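Local atomic coordinates of N-terminal acetyltransferase-like protein (Chaetomium thermophilum, PDB entry 5NNP), a protein that probably serves as the helical-repeat auxiliary subunit of an NatA-type N-terminal acetyltransferase. Residues E62-A67 / I86-N91; I79-Y84 / I98-F103; K671-Q676 / S700-N705; A678-Y683 / L690-C695. All blocks are in the same frame, centred on the assembly; numbering follows the deposited sequence.

The four contacts form two pairs in an all-helical chain. Interactions 1 and 2 both use helix 78-90: one face of it meets helix 60-73, another meets helix 94-107. Their centres lie about 11 Å apart, and their segments alternate along the sequence, as expected where successive antiparallel helices stack within tetratricopeptide repeats. Interactions 3 and 4 come near the C-terminal end. Both join helix 673-685 to helix 689-702, with centres about 12 Å apart, and interaction 4 is nested inside the loop that interaction 3 closes. The two pairs are well separated, with centres 37 to 45 Å apart and no contact between them, so they sit in separate portions of the helical array.

Interaction 1: E62-A67 / I86-N91; sequences EAFALA and ILYRTN
F64 reaches from helix 60-73 into a niche made by L87, Y88 and N91, and each of the three meets its ring differently. L87 lies over a face: its CB is 4.1 Å from the F64 ring centroid and 28° off the ring normal. Y88 crosses F64 at about a right angle, and the ring planes stand 57° apart, an oblique pairing in which F64 CE1 sits 3.4 Å from Y88 CE1, above one face of the tyrosine. N91 comes to the ring edge, its ND2 3.3 Å from F64 CE2. That amide is already engaged, since N91 ND2 donates to L87 O over 3.1 Å from above the carbonyl plane, which ties the end of helix 78-90 to its last turn and fixes the amide beside the ring. With CG anti to its carbonyl carbon, L87 extends CD1 to A67 CB at 3.5 Å. Around Y88, the ring of Y84 packs edge-to-face. The two short helical segments run nearly antiparallel, at 151°, with axes 11.0 Å apart, wide enough to hold the F64 ring between them. Such antiparallel packing of consecutive helices through interlocking large side chains is typical of a tetratricopeptide-repeat array.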
loop_
_atom_site.group_PDB
_atom_site.type_symbol
_atom_site.label_atom_id
_atom_site.label_comp_id
_atom_site.label_asym_id
_atom_site.label_seq_id
_atom_site.Cartn_x
_atom_site.Cartn_y
_atom_site.Cartn_z
ATOM N N GLU A 62 31.421 -6.835 -18.676
ATOM C CA GLU A 62 32.420 -7.824 -19.078
ATOM C C GLU A 62 31.927 -9.245 -18.833
ATOM O O GLU A 62 32.148 -10.135 -19.654
ATOM C CB GLU A 62 33.745 -7.598 -18.333
ATOM C CG GLU A 62 34.847 -8.570 -18.733
ATOM C CD GLU A 62 36.133 -8.383 -17.942
ATOM O OE1 GLU A 62 37.133 -9.057 -18.267
ATOM O OE2 GLU A 62 36.152 -7.568 -16.995
ATOM N N ALA A 63 31.260 -9.446 -17.699
ATOM C CA ALA A 63 30.684 -10.739 -17.363
ATOM C C ALA A 63 29.650 -11.162 -18.405
ATOM O O ALA A 63 29.621 -12.325 -18.819
ATOM C CB ALA A 63 30.061 -10.701 -15.977
ATOM N N PHE A 64 28.824 -10.215 -18.843
ATOM C CA PHE A 64 27.783 -10.500 -19.829
ATOM C C PHE A 64 28.360 -10.839 -21.189
ATOM O O PHE A 64 27.873 -11.740 -21.871
ATOM C CB PHE A 64 26.816 -9.319 -19.968
ATOM C CG PHE A 64 25.534 -9.517 -19.232
ATOM C CD1 PHE A 64 24.564 -10.362 -19.735
ATOM C CD2 PHE A 64 25.307 -8.880 -18.019
ATOM C CE1 PHE A 64 23.380 -10.561 -19.047
ATOM C CE2 PHE A 64 24.125 -9.068 -17.322
ATOM C CZ PHE A 64 23.160 -9.910 -17.833
ATOM N N ALA A 65 29.387 -10.105 -21.595
ATOM C CA ALA A 65 30.060 -10.394 -22.853
ATOM C C ALA A 65 30.636 -11.805 -22.813
ATOM O O ALA A 65 30.523 -12.559 -23.783
ATOM C CB ALA A 65 31.150 -9.378 -23.121
ATOM N N LEU A 66 31.229 -12.157 -21.671
ATOM C CA LEU A 66 31.876 -13.455 -21.494
ATOM C C LEU A 66 30.874 -14.602 -21.408
ATOM O O LEU A 66 31.023 -15.605 -22.099
ATOM C CB LEU A 66 32.761 -13.454 -20.245
ATOM C CG LEU A 66 33.492 -14.768 -19.956
ATOM C CD1 LEU A 66 34.394 -15.157 -21.107
ATOM C CD2 LEU A 66 34.275 -14.682 -18.675
ATOM N N ALA A 67 29.867 -14.458 -20.552
ATOM C CA ALA A 67 28.821 -15.467 -20.432
ATOM C C ALA A 67 28.196 -15.738 -21.795
ATOM O O ALA A 67 28.003 -16.889 -22.188
ATOM C CB ALA A 67 27.777 -15.025 -19.448
ATOM N N ILE A 86 21.308 -16.228 -14.184
ATOM C CA ILE A 86 21.734 -15.668 -12.909
ATOM C C ILE A 86 22.195 -14.216 -13.044
ATOM O O ILE A 86 21.802 -13.365 -12.255
ATOM C CB ILE A 86 22.858 -16.521 -12.293
ATOM C CG1 ILE A 86 22.312 -17.901 -11.919
ATOM C CG2 ILE A 86 23.451 -15.843 -11.062
ATOM C CD1 ILE A 86 23.382 -18.877 -11.487
ATOM N N LEU A 87 23.011 -13.935 -14.055
ATOM C CA LEU A 87 23.430 -12.568 -14.338
ATOM C C LEU A 87 22.220 -11.655 -14.555
ATOM O O LEU A 87 22.064 -10.637 -13.874
ATOM C CB LEU A 87 24.353 -12.540 -15.556
ATOM C CG LEU A 87 25.615 -13.401 -15.438
ATOM C CD1 LEU A 87 26.494 -13.300 -16.679
ATOM C CD2 LEU A 87 26.393 -13.013 -14.202
ATOM N N TYR A 88 21.364 -12.041 -15.497
ATOM C CA TYR A 88 20.128 -11.322 -15.791
ATOM C C TYR A 88 19.270 -11.093 -14.565
ATOM O O TYR A 88 18.815 -9.984 -14.321
ATOM C CB TYR A 88 19.303 -12.080 -16.821
ATOM C CG TYR A 88 19.649 -11.756 -18.246
ATOM C CD1 TYR A 88 19.806 -10.443 -18.655
ATOM C CD2 TYR A 88 19.825 -12.760 -19.183
ATOM C CE1 TYR A 88 20.122 -10.134 -19.963
ATOM C CE2 TYR A 88 20.143 -12.466 -20.481
ATOM C CZ TYR A 88 20.288 -11.151 -20.873
ATOM O OH TYR A 88 20.607 -10.845 -22.185
ATOM N N ARG A 89 19.033 -12.148 -13.800
ATOM C CA ARG A 89 18.238 -12.018 -12.590
ATOM C C ARG A 89 18.889 -11.045 -11.621
ATOM O O ARG A 89 18.204 -10.306 -10.926
ATOM C CB ARG A 89 18.040 -13.370 -11.920
ATOM C CG ARG A 89 17.191 -13.278 -10.699
ATOM C CD ARG A 89 17.007 -14.620 -10.072
ATOM N NE ARG A 89 18.219 -15.087 -9.423
ATOM C CZ ARG A 89 18.293 -16.214 -8.727
ATOM N NH1 ARG A 89 17.219 -16.978 -8.604
ATOM N NH2 ARG A 89 19.435 -16.578 -8.154
ATOM N N THR A 90 20.217 -11.038 -11.583
ATOM C CA THR A 90 20.945 -10.113 -10.725
ATOM C C THR A 90 20.742 -8.674 -11.164
ATOM O O THR A 90 20.555 -7.792 -10.327
ATOM C CB THR A 90 22.451 -10.397 -10.711
ATOM O OG1 THR A 90 22.686 -11.729 -10.260
ATOM C CG2 THR A 90 23.141 -9.446 -9.765
ATOM N N ASN A 91 20.804 -8.448 -12.475
ATOM C CA ASN A 91 20.607 -7.119 -13.055
ATOM C C ASN A 91 19.130 -6.772 -13.226
ATOM O O ASN A 91 18.776 -5.858 -13.964
ATOM C CB ASN A 91 21.331 -7.007 -14.399
ATOM C CG ASN A 91 22.846 -6.868 -14.236
ATOM O OD1 ASN A 91 23.361 -5.762 -14.057
ATOM N ND2 ASN A 91 23.562 -7.991 -14.298
#

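Interaction 2: I79-Y84 / I98-F103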
loop_
_atom_site.group_PDB
_atom_site.type_symbol
_atom_site.label_atom_id
_atom_site.label_comp_id
_atom_site.label_asym_id
_atom_site.label_seq_id
_atom_site.Cartn_x
_atom_site.Cartn_y
_atom_site.Cartn_z
ATOM N N ILE A 79 24.837 -25.340 -17.725
ATOM C CA ILE A 79 25.578 -24.413 -16.883
ATOM C C ILE A 79 25.693 -23.039 -17.536
ATOM O O ILE A 79 25.403 -22.023 -16.898
ATOM C CB ILE A 79 26.974 -24.954 -16.562
ATOM C CG1 ILE A 79 26.849 -26.163 -15.631
ATOM C CG2 ILE A 79 27.842 -23.879 -15.937
ATOM C CD1 ILE A 79 28.118 -27.032 -15.564
ATOM N N CYS A 80 26.092 -23.004 -18.806
ATOM C CA CYS A 80 26.211 -21.729 -19.503
ATOM C C CYS A 80 24.876 -20.952 -19.499
ATOM O O CYS A 80 24.846 -19.743 -19.247
ATOM C CB CYS A 80 26.705 -21.945 -20.930
ATOM S SG CYS A 80 28.317 -22.793 -21.045
ATOM N N TRP A 81 23.772 -21.649 -19.743
ATOM C CA TRP A 81 22.475 -20.989 -19.766
ATOM C C TRP A 81 22.031 -20.564 -18.358
ATOM O O TRP A 81 21.520 -19.460 -18.168
ATOM C CB TRP A 81 21.435 -21.894 -20.435
ATOM C CG TRP A 81 21.651 -21.960 -21.931
ATOM C CD1 TRP A 81 22.222 -22.985 -22.638
ATOM C CD2 TRP A 81 21.339 -20.940 -22.889
ATOM N NE1 TRP A 81 22.273 -22.671 -23.974
ATOM C CE2 TRP A 81 21.739 -21.423 -24.159
ATOM C CE3 TRP A 81 20.764 -19.666 -22.799
ATOM C CZ2 TRP A 81 21.580 -20.680 -25.334
ATOM C CZ3 TRP A 81 20.601 -18.919 -23.984
ATOM C CH2 TRP A 81 21.015 -19.436 -25.231
ATOM N N HIS A 82 22.258 -21.434 -17.376
ATOM C CA HIS A 82 21.984 -21.120 -15.975
ATOM C C HIS A 82 22.708 -19.838 -15.531
ATOM O O HIS A 82 22.090 -18.944 -14.957
ATOM C CB HIS A 82 22.383 -22.303 -15.094
ATOM C CG HIS A 82 21.862 -22.234 -13.695
ATOM N ND1 HIS A 82 22.284 -23.098 -12.701
ATOM C CD2 HIS A 82 20.959 -21.411 -13.113
ATOM C CE1 HIS A 82 21.658 -22.812 -11.574
ATOM N NE2 HIS A 82 20.847 -21.792 -11.794
ATOM N N VAL A 83 24.005 -19.750 -15.817
ATOM C CA VAL A 83 24.811 -18.569 -15.509
ATOM C C VAL A 83 24.225 -17.301 -16.138
ATOM O O VAL A 83 24.031 -16.277 -15.470
ATOM C CB VAL A 83 26.276 -18.739 -16.000
ATOM C CG1 VAL A 83 27.017 -17.427 -15.942
ATOM C CG2 VAL A 83 26.997 -19.782 -15.175
ATOM N N TYR A 84 23.958 -17.390 -17.436
ATOM C CA TYR A 84 23.363 -16.299 -18.195
ATOM C C TYR A 84 22.106 -15.769 -17.480
ATOM O O TYR A 84 21.906 -14.563 -17.355
ATOM C CB TYR A 84 23.040 -16.793 -19.610
ATOM C CG TYR A 84 22.930 -15.728 -20.689
ATOM C CD1 TYR A 84 23.902 -14.743 -20.831
ATOM C CD2 TYR A 84 21.874 -15.746 -21.607
ATOM C CE1 TYR A 84 23.808 -13.777 -21.837
ATOM C CE2 TYR A 84 21.769 -14.782 -22.606
ATOM C CZ TYR A 84 22.736 -13.805 -22.715
ATOM O OH TYR A 84 22.639 -12.866 -23.710
ATOM N N ILE A 98 14.102 -15.438 -17.411
ATOM C CA ILE A 98 13.159 -16.534 -17.619
ATOM C C ILE A 98 13.527 -17.352 -18.867
ATOM O O ILE A 98 13.560 -18.575 -18.817
ATOM C CB ILE A 98 11.709 -16.022 -17.723
ATOM C CG1 ILE A 98 11.175 -15.659 -16.336
ATOM C CG2 ILE A 98 10.805 -17.087 -18.319
ATOM C CD1 ILE A 98 9.840 -14.919 -16.329
ATOM N N LYS A 99 13.838 -16.672 -19.966
ATOM C CA LYS A 99 14.180 -17.337 -21.215
ATOM C C LYS A 99 15.356 -18.289 -21.042
ATOM O O LYS A 99 15.387 -19.351 -21.647
ATOM C CB LYS A 99 14.522 -16.307 -22.297
ATOM C CG LYS A 99 13.401 -15.366 -22.644
ATOM C CD LYS A 99 13.917 -14.255 -23.538
ATOM C CE LYS A 99 12.896 -13.797 -24.547
ATOM N NZ LYS A 99 11.655 -13.388 -23.893
ATOM N N ALA A 100 16.323 -17.882 -20.219
ATOM C CA ALA A 100 17.575 -18.611 -20.044
ATOM C C ALA A 100 17.433 -19.759 -19.030
ATOM O O ALA A 100 17.943 -20.862 -19.249
ATOM C CB ALA A 100 18.680 -17.645 -19.621
ATOM N N TYR A 101 16.741 -19.501 -17.926
ATOM C CA TYR A 101 16.404 -20.566 -16.985
ATOM C C TYR A 101 15.609 -21.681 -17.671
ATOM O O TYR A 101 15.872 -22.872 -17.464
ATOM C CB TYR A 101 15.603 -20.010 -15.812
ATOM C CG TYR A 101 16.444 -19.507 -14.671
ATOM C CD1 TYR A 101 16.956 -18.215 -14.663
ATOM C CD2 TYR A 101 16.723 -20.326 -13.584
ATOM C CE1 TYR A 101 17.723 -17.759 -13.599
ATOM C CE2 TYR A 101 17.489 -19.882 -12.525
ATOM C CZ TYR A 101 17.986 -18.605 -12.530
ATOM O OH TYR A 101 18.743 -18.188 -11.452
ATOM N N LYS A 102 14.639 -21.283 -18.491
ATOM C CA LYS A 102 13.754 -22.224 -19.181
ATOM C C LYS A 102 14.516 -23.210 -20.074
ATOM O O LYS A 102 14.187 -24.400 -20.143
ATOM C CB LYS A 102 12.737 -21.452 -20.015
ATOM C CG LYS A 102 11.487 -22.211 -20.325
ATOM C CD LYS A 102 10.278 -21.284 -20.342
ATOM C CE LYS A 102 10.391 -20.264 -21.447
ATOM N NZ LYS A 102 9.103 -19.548 -21.576
ATOM N N PHE A 103 15.536 -22.706 -20.760
ATOM C CA PHE A 103 16.321 -23.530 -21.667
ATOM C C PHE A 103 17.296 -24.413 -20.880
ATOM O O PHE A 103 17.477 -25.608 -21.187
ATOM C CB PHE A 103 17.065 -22.655 -22.676
ATOM C CG PHE A 103 17.543 -23.405 -23.888
ATOM C CD1 PHE A 103 16.633 -23.978 -24.770
ATOM C CD2 PHE A 103 18.896 -23.533 -24.148
ATOM C CE1 PHE A 103 17.056 -24.668 -25.907
ATOM C CE2 PHE A 103 19.338 -24.222 -25.268
ATOM C CZ PHE A 103 18.415 -24.796 -26.158
HETATM O O HOH W 1 19.600 -20.054 -9.758
#
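H82 and Y101 meet through a shared water: it lies 2.7 Å from Y101 OH and 3.0 Å from H82 NE2, in the plane of both rings, and so bridges their polar ends. Behind that bridge the rings touch directly in an offset edge-to-face arrangement, the edge of the imidazole turned to the face of the tyrosine, with H82 CD2 3.8 Å from Y101 CE2. The imidazole gets there because CG is anti to the backbone N (chi1 -166°), which swings the ring back to helix 94-107 although its CB points away. The water and the ring contact together restrict how either group can turn. Helices 78-90 and 94-107 are the antiparallel pair of a predicted tetratricopeptide repeat, and W81 and Y101 fall where the repeat consensus favours large aromatic residues. At the centre the small A100 lets the helices close to 7.8 Å between segment axes, its CB 3.7 Å from W81 O. Farther along, F103 drives an edge into the face of the W81 indole in a T-shaped contact: the planes are 75° apart and F103 CD2 stands 3.5 Å from W81 CE2. The indole NE1 is hydrogen-bonded to M75 O, which should anchor the ring presented to F103. Y84 adds a looser contact, its CD2 4.2 Å from A100 CB.

Interaction 3: K671-Q676 / S700-N705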
loop_
_atom_site.group_PDB
_atom_site.type_symbol
_atom_site.label_atom_id
_atom_site.label_comp_id
_atom_site.label_asym_id
_atom_site.label_seq_id
_atom_site.Cartn_x
_atom_site.Cartn_y
_atom_site.Cartn_z
ATOM N N LYS A 671 -8.217 7.058 -15.516
ATOM C CA LYS A 671 -9.402 7.847 -15.175
ATOM C C LYS A 671 -9.047 9.222 -14.618
ATOM O O LYS A 671 -9.918 9.981 -14.196
ATOM C CB LYS A 671 -10.273 7.108 -14.165
ATOM C CG LYS A 671 -10.700 5.725 -14.597
ATOM C CD LYS A 671 -11.943 5.292 -13.848
ATOM C CE LYS A 671 -12.129 3.795 -13.913
ATOM N NZ LYS A 671 -11.130 3.115 -13.044
ATOM N N ASN A 672 -7.762 9.537 -14.631
ATOM C CA ASN A 672 -7.285 10.780 -14.066
ATOM C C ASN A 672 -6.944 11.799 -15.164
ATOM O O ASN A 672 -5.944 11.648 -15.864
ATOM C CB ASN A 672 -6.078 10.484 -13.190
ATOM C CG ASN A 672 -5.771 11.594 -12.239
ATOM O OD1 ASN A 672 -5.889 12.770 -12.581
ATOM N ND2 ASN A 672 -5.366 11.232 -11.031
ATOM N N ILE A 673 -7.776 12.832 -15.308
ATOM C CA ILE A 673 -7.661 13.784 -16.419
ATOM C C ILE A 673 -6.333 14.524 -16.487
ATOM O O ILE A 673 -5.842 14.800 -17.577
ATOM C CB ILE A 673 -8.760 14.853 -16.379
ATOM C CG1 ILE A 673 -10.139 14.222 -16.310
ATOM C CG2 ILE A 673 -8.740 15.702 -17.664
ATOM C CD1 ILE A 673 -11.185 15.053 -17.078
ATOM N N ASP A 674 -5.764 14.857 -15.330
ATOM C CA ASP A 674 -4.492 15.572 -15.282
ATOM C C ASP A 674 -3.432 14.811 -16.053
ATOM O O ASP A 674 -2.636 15.413 -16.787
ATOM C CB ASP A 674 -4.030 15.785 -13.838
ATOM C CG ASP A 674 -4.913 16.748 -13.071
ATOM O OD1 ASP A 674 -5.540 17.626 -13.696
ATOM O OD2 ASP A 674 -4.977 16.623 -11.831
ATOM N N GLY A 675 -3.435 13.487 -15.872
ATOM C CA GLY A 675 -2.557 12.589 -16.597
ATOM C C GLY A 675 -2.802 12.613 -18.096
ATOM O O GLY A 675 -1.855 12.693 -18.872
ATOM N N GLN A 676 -4.070 12.556 -18.500
ATOM C CA GLN A 676 -4.458 12.613 -19.916
ATOM C C GLN A 676 -4.089 13.937 -20.593
ATOM O O GLN A 676 -3.652 13.970 -21.751
ATOM C CB GLN A 676 -5.959 12.369 -20.053
ATOM C CG GLN A 676 -6.384 10.993 -19.563
ATOM C CD GLN A 676 -5.772 9.895 -20.397
ATOM O OE1 GLN A 676 -5.107 10.174 -21.393
ATOM N NE2 GLN A 676 -5.995 8.635 -20.003
ATOM N N SER A 700 -11.528 13.830 -22.570
ATOM C CA SER A 700 -12.815 14.411 -22.939
ATOM C C SER A 700 -13.950 13.527 -22.438
ATOM O O SER A 700 -15.039 14.007 -22.127
ATOM C CB SER A 700 -12.922 14.612 -24.452
ATOM O OG SER A 700 -14.186 15.152 -24.792
ATOM N N ALA A 701 -13.689 12.230 -22.354
ATOM C CA ALA A 701 -14.699 11.318 -21.853
ATOM C C ALA A 701 -14.899 11.546 -20.363
ATOM O O ALA A 701 -15.964 11.263 -19.831
ATOM C CB ALA A 701 -14.312 9.888 -22.132
ATOM N N ILE A 702 -13.875 12.070 -19.695
ATOM C CA ILE A 702 -13.965 12.362 -18.265
ATOM C C ILE A 702 -14.630 13.720 -17.983
ATOM O O ILE A 702 -15.491 13.827 -17.110
ATOM C CB ILE A 702 -12.580 12.336 -17.606
ATOM C CG1 ILE A 702 -11.855 11.030 -17.958
ATOM C CG2 ILE A 702 -12.706 12.515 -16.097
ATOM C CD1 ILE A 702 -10.463 10.890 -17.335
ATOM N N ASP A 703 -14.225 14.755 -18.713
ATOM C CA ASP A 703 -14.845 16.071 -18.585
ATOM C C ASP A 703 -14.934 16.720 -19.954
ATOM O O ASP A 703 -13.992 17.378 -20.397
ATOM C CB ASP A 703 -14.054 16.962 -17.619
ATOM C CG ASP A 703 -14.841 18.191 -17.161
ATOM O OD1 ASP A 703 -15.845 18.549 -17.819
ATOM O OD2 ASP A 703 -14.448 18.803 -16.142
ATOM N N LYS A 704 -16.069 16.518 -20.618
ATOM C CA LYS A 704 -16.326 17.104 -21.933
ATOM C C LYS A 704 -15.938 18.581 -22.013
ATOM O O LYS A 704 -15.263 18.990 -22.952
ATOM C CB LYS A 704 -17.806 16.937 -22.305
ATOM C CG LYS A 704 -18.209 17.614 -23.607
ATOM C CD LYS A 704 -19.664 17.324 -23.969
ATOM C CE LYS A 704 -20.100 18.042 -25.255
ATOM N NZ LYS A 704 -20.423 19.490 -25.055
ATOM N N ASN A 705 -16.336 19.373 -21.022
ATOM C CA ASN A 705 -16.148 20.824 -21.105
ATOM C C ASN A 705 -14.990 21.376 -20.279
ATOM O O ASN A 705 -14.912 22.578 -20.043
ATOM C CB ASN A 705 -17.436 21.539 -20.699
ATOM C CG ASN A 705 -18.623 21.102 -21.524
ATOM O OD1 ASN A 705 -19.438 20.298 -21.075
ATOM N ND2 ASN A 705 -18.724 21.622 -22.745
#
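I702 and I673 reach for each other tip to tip where the last turn of helix 689-702 passes the first turn of helix 673-685. Starting at CB, I702 faces the CG1 and CD1 of I673, and its CG2 branch meets the same two atoms. The modelled separations there are shorter than carbons can sit, so only the fact of a close aliphatic contact is secure. The other branch runs past: I702 CG1 is 4.0 Å from I673 CG1, and the terminal CD1 lies by the backbone of the preceding loop, 3.3 Å from K671 O. Because I702 CG1 is anti to the carbonyl carbon (chi1 -51°), that branch is aimed at the loop while CG2 stays over I673. I673 CD1 continues to D703, 3.5 Å from D703 CB. With an alanine at I673, I702 CG2 and D703 CB would probably lose their apolar partner, leaving a gap between the helix ends. N672 occupies the N-cap of helix 673-685, its OD1 accepting weakly from D674 N, and K671 N is hydrogen-bonded to an aromatic side chain of another protein chain. Helix 689-702 thus terminates against the start of its partner by branched aliphatic groups; the contact is apolar and non-directional, and so would depend on the presence of both side chains rather than on a bond.

Interaction 4: A678-Y683 / L690-C695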
loop_
_atom_site.group_PDB
_atom_site.type_symbol
_atom_site.label_atom_id
_atom_site.label_comp_id
_atom_site.label_asym_id
_atom_site.label_seq_id
_atom_site.Cartn_x
_atom_site.Cartn_y
_atom_site.Cartn_z
ATOM N N ALA A 678 -1.650 15.882 -19.600
ATOM C CA ALA A 678 -0.190 15.901 -19.661
ATOM C C ALA A 678 0.326 14.986 -20.763
ATOM O O ALA A 678 1.297 15.319 -21.448
ATOM C CB ALA A 678 0.413 15.504 -18.321
ATOM N N GLY A 679 -0.322 13.837 -20.924
ATOM C CA GLY A 679 -0.003 12.939 -22.014
ATOM C C GLY A 679 -0.169 13.621 -23.367
ATOM O O GLY A 679 0.685 13.501 -24.256
ATOM N N PHE A 680 -1.272 14.344 -23.530
ATOM C CA PHE A 680 -1.521 15.031 -24.783
ATOM C C PHE A 680 -0.373 15.982 -25.134
ATOM O O PHE A 680 0.160 15.950 -26.249
ATOM C CB PHE A 680 -2.833 15.801 -24.721
ATOM C CG PHE A 680 -3.162 16.514 -25.999
ATOM C CD1 PHE A 680 -2.640 17.771 -26.256
ATOM C CD2 PHE A 680 -3.973 15.924 -26.950
ATOM C CE1 PHE A 680 -2.924 18.428 -27.433
ATOM C CE2 PHE A 680 -4.263 16.578 -28.124
ATOM C CZ PHE A 680 -3.738 17.832 -28.367
ATOM N N GLU A 681 0.014 16.810 -24.170
ATOM C CA GLU A 681 1.126 17.740 -24.349
ATOM C C GLU A 681 2.432 17.047 -24.765
ATOM O O GLU A 681 3.165 17.564 -25.613
ATOM C CB GLU A 681 1.349 18.540 -23.064
ATOM C CG GLU A 681 0.126 19.294 -22.603
ATOM C CD GLU A 681 -0.334 20.319 -23.608
ATOM O OE1 GLU A 681 0.480 20.716 -24.467
ATOM O OE2 GLU A 681 -1.510 20.728 -23.537
ATOM N N VAL A 682 2.718 15.883 -24.174
ATOM C CA VAL A 682 3.913 15.103 -24.516
ATOM C C VAL A 682 3.886 14.539 -25.935
ATOM O O VAL A 682 4.888 14.615 -26.650
ATOM C CB VAL A 682 4.121 13.921 -23.554
ATOM C CG1 VAL A 682 5.174 12.954 -24.100
ATOM C CG2 VAL A 682 4.500 14.417 -22.162
ATOM N N TYR A 683 2.745 13.989 -26.349
ATOM C CA TYR A 683 2.644 13.342 -27.662
ATOM C C TYR A 683 2.579 14.286 -28.871
ATOM O O TYR A 683 3.106 13.946 -29.935
ATOM C CB TYR A 683 1.434 12.413 -27.694
ATOM C CG TYR A 683 1.628 11.164 -26.870
ATOM C CD1 TYR A 683 2.791 10.420 -26.972
ATOM C CD2 TYR A 683 0.654 10.738 -25.982
ATOM C CE1 TYR A 683 2.973 9.276 -26.222
ATOM C CE2 TYR A 683 0.828 9.601 -25.230
ATOM C CZ TYR A 683 1.991 8.873 -25.353
ATOM O OH TYR A 683 2.167 7.737 -24.604
ATOM N N LEU A 690 -1.461 10.192 -33.088
ATOM C CA LEU A 690 -2.464 9.173 -32.800
ATOM C C LEU A 690 -2.606 8.942 -31.285
ATOM O O LEU A 690 -3.714 8.792 -30.767
ATOM C CB LEU A 690 -2.119 7.864 -33.505
ATOM C CG LEU A 690 -3.265 6.855 -33.508
ATOM C CD1 LEU A 690 -4.530 7.497 -34.049
ATOM C CD2 LEU A 690 -2.915 5.608 -34.305
ATOM N N LEU A 691 -1.479 8.919 -30.581
ATOM C CA LEU A 691 -1.496 8.780 -29.132
ATOM C C LEU A 691 -2.042 10.046 -28.486
ATOM O O LEU A 691 -2.768 9.990 -27.497
ATOM C CB LEU A 691 -0.093 8.468 -28.603
ATOM C CG LEU A 691 0.499 7.154 -29.119
ATOM C CD1 LEU A 691 1.824 6.839 -28.436
ATOM C CD2 LEU A 691 -0.499 6.032 -28.918
ATOM N N ALA A 692 -1.680 11.189 -29.055
ATOM C CA ALA A 692 -2.229 12.469 -28.627
ATOM C C ALA A 692 -3.757 12.427 -28.613
ATOM O O ALA A 692 -4.384 12.812 -27.628
ATOM C CB ALA A 692 -1.729 13.595 -29.541
ATOM N N LEU A 693 -4.345 11.947 -29.706
ATOM C CA LEU A 693 -5.791 11.835 -29.817
ATOM C C LEU A 693 -6.359 10.894 -28.764
ATOM O O LEU A 693 -7.446 11.117 -28.224
ATOM C CB LEU A 693 -6.178 11.348 -31.205
ATOM C CG LEU A 693 -7.675 11.217 -31.451
ATOM C CD1 LEU A 693 -8.369 12.539 -31.171
ATOM C CD2 LEU A 693 -7.925 10.769 -32.878
ATOM N N ARG A 694 -5.618 9.835 -28.472
ATOM C CA ARG A 694 -6.080 8.837 -27.527
ATOM C C ARG A 694 -6.231 9.447 -26.147
ATOM O O ARG A 694 -7.249 9.248 -25.483
ATOM C CB ARG A 694 -5.119 7.670 -27.496
ATOM C CG ARG A 694 -5.462 6.578 -26.521
ATOM C CD ARG A 694 -4.467 5.467 -26.737
ATOM N NE ARG A 694 -4.649 4.330 -25.852
ATOM C CZ ARG A 694 -3.844 4.034 -24.840
ATOM N NH1 ARG A 694 -2.798 4.803 -24.560
ATOM N NH2 ARG A 694 -4.097 2.965 -24.105
ATOM N N CYS A 695 -5.206 10.188 -25.730
ATOM C CA CYS A 695 -5.252 10.998 -24.520
ATOM C C CYS A 695 -6.414 11.975 -24.527
ATOM O O CYS A 695 -7.159 12.069 -23.554
ATOM C CB CYS A 695 -3.953 11.775 -24.350
ATOM S SG CYS A 695 -2.569 10.765 -23.865
#
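L691, in segment 690-695 of helix 689-702, crosses the face of the Y683 ring. Its CB stands over the middle of that ring, 3.5 Å from the centroid and 9° off the normal, a CH-pi contact, while L691 CD1 comes down on the rim, 3.5 Å from Y683 CE1. The anti placement of CG relative to the carbonyl carbon (chi1 -62°) sends the leucine branch out along the ring. Next, A692 wedges in between two aromatic residues. Its CB is 3.8 Å from Y683 CB and 4.1 Å from F680 CD2, and its carbonyl oxygen lies at the F680 ring edge, near the ring plane. The small side chain suits the CA-to-CA separation of 4.7 Å between F680 and A692. Helices 673-685 and 689-702 form an antiparallel hairpin here, segment axes 8.1 Å apart and 166° between directions, within a region of the NatA auxiliary-subunit family that belongs to the tetratricopeptide-repeat clan. F680 and A692 also pack on L716 of helix 707-723, which continues the array. One turn on, C695 directs its SG to the edge of Y683, 3.8 Å from CE2, in a sulfur-aromatic contact; the same sulfur rests on the backbone at G679, where any CB would collide with it. C695 CB lies 4.2 Å from F680 CB. A serine in place of Y683 would probably leave L691 and C695 without the ring that joins them and open a gap in the hairpin core.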